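Local coordinates for protein chromatin structure-remodeling complex subunit RSC2 (Saccharomyces cerevisiae, PDB 4BB7) that serves as a subunit of the RSC chromatin-remodelling complex, seen here through its BAH domain, a histone H3-binding module, at residues Gly47-Arg51 and Trp61-Cys65; Tyr68-Val74 and Tyr132-Lys137. All blocks are in the same frame, centred on the assembly; numbering follows the deposited sequence.

Contact 1: residues Gly47-Arg51 and Trp61-Cys65; sequences GQIFR and WLNAC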
ATOM      1  N   GLY A  47       8.015  13.495   7.520  1.00 28.56           N
ATOM      2  CA  GLY A  47       7.177  13.273   6.358  1.00 26.19           C
ATOM      3  C   GLY A  47       6.091  14.319   6.188  1.00 29.59           C
ATOM      4  O   GLY A  47       5.822  15.105   7.096  1.00 30.35           O
ATOM      5  N   GLN A  48       5.478  14.334   5.010  1.00 32.12           N
ATOM      6  CA  GLN A  48       4.341  15.208   4.744  1.00 35.46           C
ATOM      7  C   GLN A  48       3.137  14.376   4.314  1.00 31.04           C
ATOM      8  O   GLN A  48       3.258  13.500   3.460  1.00 35.84           O
ATOM      9  CB  GLN A  48       4.681  16.238   3.666  1.00 31.05           C
ATOM     10  CG  GLN A  48       3.527  17.176   3.336  1.00 32.00           C
ATOM     11  CD  GLN A  48       3.898  18.246   2.328  1.00 27.80           C
ATOM     12  OE1 GLN A  48       4.771  18.048   1.484  1.00 26.49           O
ATOM     13  NE2 GLN A  48       3.232  19.390   2.412  1.00 26.75           N
ATOM     14  N   ILE A  49       1.978  14.652   4.903  1.00 24.88           N
ATOM     15  CA  ILE A  49       0.771  13.883   4.608  1.00 32.39           C
ATOM     16  C   ILE A  49       0.173  14.176   3.226  1.00 32.18           C
ATOM     17  O   ILE A  49      -0.294  15.280   2.959  1.00 36.44           O
ATOM     18  CB  ILE A  49      -0.299  14.107   5.683  1.00 30.23           C
ATOM     19  CG1 ILE A  49       0.256  13.715   7.055  1.00 29.54           C
ATOM     20  CG2 ILE A  49      -1.552  13.311   5.357  1.00 28.24           C
ATOM     21  CD1 ILE A  49      -0.609  14.151   8.216  1.00 22.96           C
ATOM     22  N   PHE A  50       0.184  13.174   2.353  1.00 30.81           N
ATOM     23  CA  PHE A  50      -0.375  13.327   1.011  1.00 33.02           C
ATOM     24  C   PHE A  50      -1.837  12.891   0.912  1.00 32.74           C
ATOM     25  O   PHE A  50      -2.581  13.399   0.073  1.00 30.47           O
ATOM     26  CB  PHE A  50       0.464  12.568  -0.018  1.00 32.15           C
ATOM     27  CG  PHE A  50       1.589  13.371  -0.599  1.00 33.33           C
ATOM     28  CD1 PHE A  50       2.679  13.732   0.182  1.00 34.15           C
ATOM     29  CD2 PHE A  50       1.566  13.755  -1.932  1.00 30.11           C
ATOM     30  CE1 PHE A  50       3.723  14.471  -0.357  1.00 32.21           C
ATOM     31  CE2 PHE A  50       2.603  14.492  -2.475  1.00 29.67           C
ATOM     32  CZ  PHE A  50       3.683  14.850  -1.685  1.00 34.51           C
ATOM     33  N   ARG A  51      -2.246  11.942   1.750  1.00 32.09           N
ATOM     34  CA  ARG A  51      -3.644  11.521   1.768  1.00 34.34           C
ATOM     35  C   ARG A  51      -3.992  10.693   3.004  1.00 31.13           C
ATOM     36  O   ARG A  51      -3.118  10.098   3.632  1.00 33.49           O
ATOM     37  CB  ARG A  51      -4.010  10.761   0.486  1.00 32.24           C
ATOM     38  CG  ARG A  51      -3.663   9.289   0.510  1.00 36.06           C
ATOM     39  CD  ARG A  51      -4.114   8.589  -0.763  1.00 38.75           C
ATOM     40  NE  ARG A  51      -3.935   7.141  -0.678  1.00 39.01           N
ATOM     41  CZ  ARG A  51      -2.831   6.499  -1.050  1.00 46.12           C
ATOM     42  NH1 ARG A  51      -1.800   7.180  -1.539  1.00 38.98           N
ATOM     43  NH2 ARG A  51      -2.757   5.177  -0.931  1.00 42.10           N
ATOM     44  N   TRP A  61      -5.646   5.384   8.030  1.00 32.02           N
ATOM     45  CA  TRP A  61      -4.339   5.350   7.391  1.00 36.24           C
ATOM     46  C   TRP A  61      -3.968   6.689   6.757  1.00 38.81           C
ATOM     47  O   TRP A  61      -4.806   7.579   6.602  1.00 36.18           O
ATOM     48  CB  TRP A  61      -4.316   4.270   6.309  1.00 35.01           C
ATOM     49  CG  TRP A  61      -4.219   2.872   6.825  1.00 32.12           C
ATOM     50  CD1 TRP A  61      -5.218   2.133   7.389  1.00 36.41           C
ATOM     51  CD2 TRP A  61      -3.060   2.029   6.800  1.00 32.24           C
ATOM     52  NE1 TRP A  61      -4.752   0.884   7.724  1.00 38.44           N
ATOM     53  CE2 TRP A  61      -3.430   0.793   7.371  1.00 38.85           C
ATOM     54  CE3 TRP A  61      -1.747   2.199   6.349  1.00 23.65           C
ATOM     55  CZ2 TRP A  61      -2.532  -0.266   7.509  1.00 29.75           C
ATOM     56  CZ3 TRP A  61      -0.857   1.151   6.489  1.00 26.92           C
ATOM     57  CH2 TRP A  61      -1.254  -0.067   7.065  1.00 36.91           C
ATOM     58  N   LEU A  62      -2.702   6.810   6.380  1.00 37.66           N
ATOM     59  CA  LEU A  62      -2.211   7.995   5.697  1.00 33.80           C
ATOM     60  C   LEU A  62      -1.082   7.622   4.748  1.00 33.21           C
ATOM     61  O   LEU A  62      -0.437   6.583   4.904  1.00 28.12           O
ATOM     62  CB  LEU A  62      -1.736   9.040   6.710  1.00 24.44           C
ATOM     63  CG  LEU A  62      -0.625   8.645   7.686  1.00 29.02           C
ATOM     64  CD1 LEU A  62       0.741   8.716   7.012  1.00 30.41           C
ATOM     65  CD2 LEU A  62      -0.657   9.546   8.913  1.00 24.26           C
ATOM     66  N   ASN A  63      -0.851   8.471   3.756  1.00 30.94           N
ATOM     67  CA  ASN A  63       0.282   8.296   2.866  1.00 28.02           C
ATOM     68  C   ASN A  63       1.225   9.492   2.943  1.00 31.67           C
ATOM     69  O   ASN A  63       0.872  10.608   2.551  1.00 30.27           O
ATOM     70  CB  ASN A  63      -0.191   8.072   1.432  1.00 32.66           C
ATOM     71  CG  ASN A  63       0.959   7.851   0.474  1.00 32.79           C
ATOM     72  OD1 ASN A  63       1.563   8.805  -0.013  1.00 33.89           O
ATOM     73  ND2 ASN A  63       1.273   6.588   0.204  1.00 28.57           N
ATOM     74  N   ALA A  64       2.426   9.255   3.458  1.00 30.47           N
ATOM     75  CA  ALA A  64       3.404  10.324   3.626  1.00 26.90           C
ATOM     76  C   ALA A  64       4.614  10.161   2.707  1.00 29.70           C
ATOM     77  O   ALA A  64       5.050   9.043   2.428  1.00 25.10           O
ATOM     78  CB  ALA A  64       3.847  10.404   5.079  1.00 27.72           C
ATOM     79  N   CYS A  65       5.141  11.286   2.229  1.00 32.44           N
ATOM     80  CA  CYS A  65       6.390  11.291   1.479  1.00 25.14           C
ATOM     81  C   CYS A  65       7.558  11.464   2.443  1.00 32.89           C
ATOM     82  O   CYS A  65       7.676  12.493   3.109  1.00 30.33           O
ATOM     83  CB  CYS A  65       6.400  12.409   0.438  1.00 30.47           C
ATOM     84  SG  CYS A  65       7.885  12.432  -0.617  1.00 38.75           S
TER
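R51 lays its side chain obliquely across N63. From CB the chain turns to CG, placed between the backbone N and the carbonyl carbon (chi1 84°), where CG lies 3.8 Å from N63 CB. From there it runs extended to NE, and N63 CB lies over one face of the guanidinium, 4.0 Å from R51 CZ. NH1 stands 3.5 Å from N63 CG, and the guanidinium and amide planes are only 19° apart, so the two flat groups lie nearly parallel without a hydrogen bond between them. N63 gives its ND2 instead to D94 OD1 on strand 87-96, and R51 makes a cation-pi contact with W53 of the second subunit. Beneath these side chains runs a beta hairpin of the BAH domain, an SH3-related fold, whose antiparallel register is broken by a classic beta bulge: F50 and R51 both face N63. The bulge shows in the bonding. F50 N donates to N63 O at 2.7 Å, whereas R51 N reaches the same oxygen in a weak bond only. N63 N donates back to R51 O (2.8 Å), completing the bulge; toward G47 the pairing resumes with C65 N to Q48 O (3.2 Å). Within the bulge the F50 side chain leaves its backbone toward the partner strand, where CE1 touches C65 CB at 3.5 Å and the ring meets Y92 edge-to-face. A64 and I49 put their side chains on the sheet face opposite N63 and C65; A64 CB lies 3.5 Å from Q48 O.

Contact 2: residues Tyr68-Val74 and Tyr132-Lys137; sequences YRPEQTV and YNESDK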
ATOM      1  N   TYR A  68      14.638  12.038   4.273  1.00 25.84           N
ATOM      2  CA  TYR A  68      15.742  11.460   5.032  1.00 27.68           C
ATOM      3  C   TYR A  68      16.544  12.514   5.789  1.00 27.20           C
ATOM      4  O   TYR A  68      16.566  13.686   5.413  1.00 26.79           O
ATOM      5  CB  TYR A  68      16.681  10.679   4.109  1.00 23.82           C
ATOM      6  CG  TYR A  68      16.117   9.373   3.598  1.00 25.94           C
ATOM      7  CD1 TYR A  68      14.923   8.864   4.099  1.00 30.55           C
ATOM      8  CD2 TYR A  68      16.785   8.639   2.627  1.00 22.06           C
ATOM      9  CE1 TYR A  68      14.408   7.664   3.637  1.00 30.54           C
ATOM     10  CE2 TYR A  68      16.278   7.440   2.160  1.00 29.07           C
ATOM     11  CZ  TYR A  68      15.089   6.957   2.666  1.00 33.00           C
ATOM     12  OH  TYR A  68      14.581   5.764   2.201  1.00 30.29           O
ATOM     13  N   ARG A  69      17.194  12.087   6.865  1.00 25.87           N
ATOM     14  CA  ARG A  69      18.185  12.913   7.532  1.00 25.72           C
ATOM     15  C   ARG A  69      19.538  12.497   6.968  1.00 27.25           C
ATOM     16  O   ARG A  69      19.658  11.417   6.391  1.00 22.14           O
ATOM     17  CB  ARG A  69      18.153  12.692   9.043  1.00 24.69           C
ATOM     18  CG  ARG A  69      16.781  12.820   9.679  1.00 28.06           C
ATOM     19  CD  ARG A  69      16.868  12.517  11.166  1.00 37.53           C
ATOM     20  NE  ARG A  69      15.562  12.452  11.814  1.00 38.19           N
ATOM     21  CZ  ARG A  69      15.062  13.409  12.589  1.00 32.55           C
ATOM     22  NH1 ARG A  69      15.757  14.516  12.812  1.00 28.12           N
ATOM     23  NH2 ARG A  69      13.869  13.259  13.142  1.00 31.29           N
ATOM     24  N   PRO A  70      20.561  13.352   7.130  1.00 32.45           N
ATOM     25  CA  PRO A  70      21.890  13.087   6.561  1.00 27.74           C
ATOM     26  C   PRO A  70      22.415  11.687   6.885  1.00 29.38           C
ATOM     27  O   PRO A  70      22.854  10.967   5.985  1.00 28.02           O
ATOM     28  CB  PRO A  70      22.768  14.146   7.230  1.00 27.04           C
ATOM     29  CG  PRO A  70      21.828  15.273   7.527  1.00 25.61           C
ATOM     30  CD  PRO A  70      20.521  14.624   7.877  1.00 26.13           C
ATOM     31  N   GLU A  71      22.370  11.309   8.157  1.00 30.38           N
ATOM     32  CA  GLU A  71      22.891  10.014   8.587  1.00 24.45           C
ATOM     33  C   GLU A  71      22.203   8.855   7.874  1.00 28.48           C
ATOM     34  O   GLU A  71      22.677   7.720   7.917  1.00 31.13           O
ATOM     35  CB  GLU A  71      22.741   9.846  10.099  1.00 25.25           C
ATOM     36  CG  GLU A  71      21.302   9.921  10.595  1.00 28.79           C
ATOM     37  CD  GLU A  71      20.898  11.319  11.049  1.00 39.17           C
ATOM     38  OE1 GLU A  71      21.520  12.307  10.599  1.00 35.88           O
ATOM     39  OE2 GLU A  71      19.957  11.427  11.867  1.00 39.92           O
ATOM     40  N   GLN A  72      21.087   9.145   7.216  1.00 27.19           N
ATOM     41  CA  GLN A  72      20.301   8.108   6.560  1.00 26.17           C
ATOM     42  C   GLN A  72      20.586   7.999   5.064  1.00 27.30           C
ATOM     43  O   GLN A  72      19.973   7.189   4.370  1.00 26.92           O
ATOM     44  CB  GLN A  72      18.806   8.344   6.798  1.00 26.79           C
ATOM     45  CG  GLN A  72      18.366   8.118   8.240  1.00 24.31           C
ATOM     46  CD  GLN A  72      16.954   8.603   8.508  1.00 25.19           C
ATOM     47  OE1 GLN A  72      16.486   9.571   7.902  1.00 22.72           O
ATOM     48  NE2 GLN A  72      16.266   7.931   9.423  1.00 27.65           N
ATOM     49  N   THR A  73      21.520   8.805   4.569  1.00 25.25           N
ATOM     50  CA  THR A  73      21.829   8.806   3.139  1.00 27.16           C
ATOM     51  C   THR A  73      23.245   8.326   2.824  1.00 27.95           C
ATOM     52  O   THR A  73      24.098   8.209   3.707  1.00 28.78           O
ATOM     53  CB  THR A  73      21.647  10.205   2.513  1.00 25.54           C
ATOM     54  OG1 THR A  73      22.455  11.154   3.220  1.00 28.76           O
ATOM     55  CG2 THR A  73      20.190  10.640   2.565  1.00 22.40           C
ATOM     56  N   VAL A  74      23.477   8.043   1.550  1.00 24.65           N
ATOM     57  CA  VAL A  74      24.811   7.744   1.061  1.00 28.24           C
ATOM     58  C   VAL A  74      25.368   8.997   0.393  1.00 32.55           C
ATOM     59  O   VAL A  74      24.755   9.543  -0.529  1.00 28.31           O
ATOM     60  CB  VAL A  74      24.785   6.586   0.048  1.00 24.56           C
ATOM     61  CG1 VAL A  74      26.167   6.355  -0.530  1.00 26.43           C
ATOM     62  CG2 VAL A  74      24.255   5.321   0.711  1.00 28.37           C
ATOM     63  N   TYR A 132      16.831  13.594  -2.857  1.00 29.33           N
ATOM     64  CA  TYR A 132      17.784  12.491  -2.803  1.00 29.13           C
ATOM     65  C   TYR A 132      17.417  11.344  -3.745  1.00 30.78           C
ATOM     66  O   TYR A 132      16.348  10.742  -3.628  1.00 32.42           O
ATOM     67  CB  TYR A 132      17.894  11.987  -1.361  1.00 28.68           C
ATOM     68  CG  TYR A 132      18.809  10.801  -1.154  1.00 26.71           C
ATOM     69  CD1 TYR A 132      20.176  10.905  -1.374  1.00 26.83           C
ATOM     70  CD2 TYR A 132      18.309   9.584  -0.700  1.00 31.79           C
ATOM     71  CE1 TYR A 132      21.017   9.824  -1.170  1.00 27.97           C
ATOM     72  CE2 TYR A 132      19.141   8.500  -0.491  1.00 30.09           C
ATOM     73  CZ  TYR A 132      20.497   8.626  -0.730  1.00 31.08           C
ATOM     74  OH  TYR A 132      21.332   7.551  -0.523  1.00 30.16           O
ATOM     75  N   ASN A 133      18.315  11.052  -4.681  1.00 27.83           N
ATOM     76  CA  ASN A 133      18.163   9.914  -5.581  1.00 30.37           C
ATOM     77  C   ASN A 133      18.654   8.633  -4.906  1.00 28.87           C
ATOM     78  O   ASN A 133      19.853   8.451  -4.705  1.00 32.35           O
ATOM     79  CB  ASN A 133      18.950  10.170  -6.871  1.00 31.91           C
ATOM     80  CG  ASN A 133      18.865   9.014  -7.863  1.00 34.18           C
ATOM     81  OD1 ASN A 133      18.553   7.879  -7.500  1.00 33.06           O
ATOM     82  ND2 ASN A 133      19.161   9.303  -9.124  1.00 27.11           N
ATOM     83  N   GLU A 134      17.726   7.749  -4.557  1.00 30.22           N
ATOM     84  CA  GLU A 134      18.069   6.512  -3.853  1.00 32.26           C
ATOM     85  C   GLU A 134      18.719   5.460  -4.749  1.00 27.49           C
ATOM     86  O   GLU A 134      19.333   4.513  -4.268  1.00 23.04           O
ATOM     87  CB  GLU A 134      16.826   5.912  -3.198  1.00 39.06           C
ATOM     88  CG  GLU A 134      16.384   6.612  -1.932  1.00 34.39           C
ATOM     89  CD  GLU A 134      15.093   6.044  -1.391  1.00 34.60           C
ATOM     90  OE1 GLU A 134      14.060   6.159  -2.082  1.00 34.91           O
ATOM     91  OE2 GLU A 134      15.114   5.469  -0.281  1.00 39.96           O
ATOM     92  N   SER A 135      18.571   5.619  -6.055  1.00 32.95           N
ATOM     93  CA  SER A 135      19.117   4.652  -6.993  1.00 30.03           C
ATOM     94  C   SER A 135      20.589   4.930  -7.298  1.00 31.19           C
ATOM     95  O   SER A 135      21.425   4.032  -7.238  1.00 30.81           O
ATOM     96  CB  SER A 135      18.291   4.645  -8.277  1.00 32.86           C
ATOM     97  OG  SER A 135      16.932   4.350  -7.996  1.00 36.47           O
ATOM     98  N   ASP A 136      20.905   6.183  -7.606  1.00 34.65           N
ATOM     99  CA  ASP A 136      22.270   6.552  -7.965  1.00 29.31           C
ATOM    100  C   ASP A 136      22.983   7.291  -6.830  1.00 29.71           C
ATOM    101  O   ASP A 136      24.176   7.590  -6.924  1.00 24.96           O
ATOM    102  CB  ASP A 136      22.260   7.403  -9.233  1.00 21.38           C
ATOM    103  CG  ASP A 136      21.436   6.778 -10.343  1.00 33.24           C
ATOM    104  OD1 ASP A 136      21.940   5.848 -11.011  1.00 38.16           O
ATOM    105  OD2 ASP A 136      20.284   7.219 -10.551  1.00 31.41           O
ATOM    106  N   LYS A 137      22.244   7.576  -5.762  1.00 26.36           N
ATOM    107  CA  LYS A 137      22.778   8.322  -4.629  1.00 23.89           C
ATOM    108  C   LYS A 137      23.214   9.721  -5.058  1.00 26.79           C
ATOM    109  O   LYS A 137      24.303  10.182  -4.716  1.00 23.42           O
ATOM    110  CB  LYS A 137      23.937   7.564  -3.979  1.00 29.70           C
ATOM    111  CG  LYS A 137      23.650   6.084  -3.730  1.00 28.93           C
ATOM    112  CD  LYS A 137      22.334   5.892  -2.995  1.00 25.54           C
ATOM    113  CE  LYS A 137      22.107   4.431  -2.648  1.00 30.64           C
ATOM    114  NZ  LYS A 137      22.117   3.559  -3.855  1.00 34.46           N
TER
HETATM  115  O   HOH W   1      26.447  10.305  -3.239  1.00 30.54           O
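T73 lays its methyl group over the ring of Y132: CG2 sits 3.7 Å from the ring centroid and 2° off the normal, a CH-pi contact centred on the face. OG1 sits between the backbone N and the carbonyl carbon (chi1 56°), donates to P70 O on a lone pair in the carbonyl plane, and is also hydrogen-bonded to H75 ND1. Y132 OH extends past T73 and accepts V74 N at 3.0 Å, in a nearly straight bond. Y68 approaches the same ring obliquely, its CD2 3.8 Å from Y132 CD2. Y68 OH donates to E134 OE2 (2.6 Å) from above the carboxylate plane, which is turned 78° from the Y68 ring, while E134 OE1 is hydrogen-bonded to Q91 NE2. V74 CB also packs against K137 CD at 4.0 Å, and one water bridges the carbonyl oxygens of these two residues. N133 OD1 accepts S135 N (an Asx turn) and D136 N, and K137 curls back so that NZ donates to E134 O. The loop after strand 60-68, with its short 3-10 segment 70-72, thus meets the turn between strands 130-133 and 138-141, with F139 against the Y132 ring and M87, at the start of strand 87-96, touching both T73 and Y132.

Contacts 1 and 2 follow one another along the chain: strand 60-68 pairs with strand 45-54 in contact 1 and then runs out at Y68 into the loop that forms contact 2. Their centres are about 20 Å apart, and the segments do not touch across the two contacts. Strand 87-96 spans the distance, since D94 and Y92 meet contact 1 while Q91, T89 and M87 meet contact 2. The two illustrate different ways of joining parts of a BAH domain, through main-chain pairing within a local hairpin and through side chains that bring together a loop and a turn far apart in sequence. Contact 1 also meets the second subunit, which does not touch contact 2.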